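Local coordinates for protein FACT complex subunit SPT16 (Ashbya gossypii, PDB 6A8M) that is a subunit of the FACT histone chaperone, represented here by its N-terminal part with a peptidase-like domain, and probably destabilises and restores nucleosomes during transcription, at residues Lys388-Asn391 and Gly392-Phe395. Numbering follows the deposited sequence.
Sequences KVEN and GDCF
With CG of D393 turned beside its own backbone N and away from the carbonyl carbon (chi1 -74°), the carboxylate swings back over the turn towards E390. V389 carries CG2 beside its backbone N and CG1 beside its carbonyl carbon (chi1 172°), and both methyls look towards the ring of F395. E390 to D393 form a type II beta turn, closed by the hydrogen bond from D393 N to E390 O at 3.1 Å. At its third position G392 takes a positive phi of 95°, where a side chain would jam against the carbonyl oxygen of N391. The carboxylate adds a second link across the same turn: E390 N donates to D393 OD2 at 2.9 Å, reaching it from above the carboxylate plane. E390 is thus held by its N-H and its C=O together. Replacing D393 with an alanine removes the carboxylate and would probably leave the E390 amide without this acceptor and the start of the turn freer to shift. Just beyond, CG2 of V389 lies 3.8 Å from CZ of F395, the second residue of strand 394-405, and L423 of strand 412-424 touches both side chains. This turn leads the chain from the loop after strand 379-381 into strand 394-405 of the antiparallel sheet of the M24 peptidase-like fold, where the backbones of G392 and D393 bond to L423. On the other flank, the carboxylates of E390 and D393 come close, OE2 to OD1 at 4.3 Å, and a water lies between E390 OE2 and D393 OD2, with more acceptors around it than it has protons to give. Such a pairing of acids would probably raise the proton affinity of one or both, an effect that the water and the E390 amide are likely to temper.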
# COMPACT_ATOMS: atom_id res chain seq x y z
N LYS A 388 -9.43 -13.86 -4.77
CA LYS A 388 -9.49 -14.04 -6.21
C LYS A 388 -9.10 -12.74 -6.88
O LYS A 388 -9.55 -11.67 -6.46
CB LYS A 388 -10.89 -14.47 -6.65
CG LYS A 388 -11.19 -15.94 -6.31
CD LYS A 388 -12.51 -16.43 -6.87
CE LYS A 388 -12.68 -17.90 -6.52
NZ LYS A 388 -13.76 -18.57 -7.30
N VAL A 389 -8.22 -12.83 -7.88
CA VAL A 389 -7.86 -11.66 -8.67
C VAL A 389 -9.08 -11.13 -9.39
O VAL A 389 -9.88 -11.90 -9.95
CB VAL A 389 -6.75 -12.01 -9.67
CG1 VAL A 389 -6.49 -10.84 -10.61
CG2 VAL A 389 -5.45 -12.37 -8.94
N GLU A 390 -9.24 -9.81 -9.39
CA GLU A 390 -10.33 -9.18 -10.12
C GLU A 390 -9.76 -8.12 -11.04
O GLU A 390 -8.71 -7.54 -10.76
CB GLU A 390 -11.34 -8.50 -9.18
CG GLU A 390 -12.12 -9.39 -8.22
CD GLU A 390 -12.84 -8.54 -7.17
OE1 GLU A 390 -14.01 -8.17 -7.40
OE2 GLU A 390 -12.21 -8.19 -6.14
N ASN A 391 -10.46 -7.86 -12.14
CA ASN A 391 -10.14 -6.70 -12.98
C ASN A 391 -10.15 -5.45 -12.11
O ASN A 391 -11.05 -5.26 -11.28
CB ASN A 391 -11.15 -6.59 -14.12
CG ASN A 391 -10.79 -5.51 -15.13
OD1 ASN A 391 -9.64 -5.07 -15.20
ND2 ASN A 391 -11.77 -5.08 -15.93
N GLY A 392 -9.13 -4.61 -12.29
CA GLY A 392 -8.96 -3.40 -11.50
C GLY A 392 -8.07 -3.55 -10.29
O GLY A 392 -7.73 -2.53 -9.64
N ASP A 393 -7.68 -4.77 -9.95
CA ASP A 393 -6.70 -4.95 -8.88
C ASP A 393 -5.33 -4.46 -9.34
O ASP A 393 -4.96 -4.58 -10.51
CB ASP A 393 -6.58 -6.42 -8.48
CG ASP A 393 -7.77 -6.90 -7.66
OD1 ASP A 393 -8.62 -6.08 -7.29
OD2 ASP A 393 -7.84 -8.13 -7.44
N CYS A 394 -4.57 -3.92 -8.39
CA CYS A 394 -3.19 -3.51 -8.63
C CYS A 394 -2.29 -4.33 -7.73
O CYS A 394 -2.54 -4.42 -6.52
CB CYS A 394 -3.01 -2.02 -8.34
SG CYS A 394 -1.36 -1.40 -8.73
N PHE A 395 -1.22 -4.90 -8.29
CA PHE A 395 -0.31 -5.73 -7.52
C PHE A 395 1.10 -5.17 -7.50
O PHE A 395 1.57 -4.54 -8.45
CB PHE A 395 -0.26 -7.18 -8.07
CG PHE A 395 -1.55 -7.90 -7.93
CD1 PHE A 395 -1.82 -8.64 -6.79
CD2 PHE A 395 -2.53 -7.78 -8.91
CE1 PHE A 395 -3.04 -9.28 -6.64
CE2 PHE A 395 -3.74 -8.42 -8.78
CZ PHE A 395 -3.99 -9.16 -7.63
O HOH W 1 -9.70 -8.95 -5.92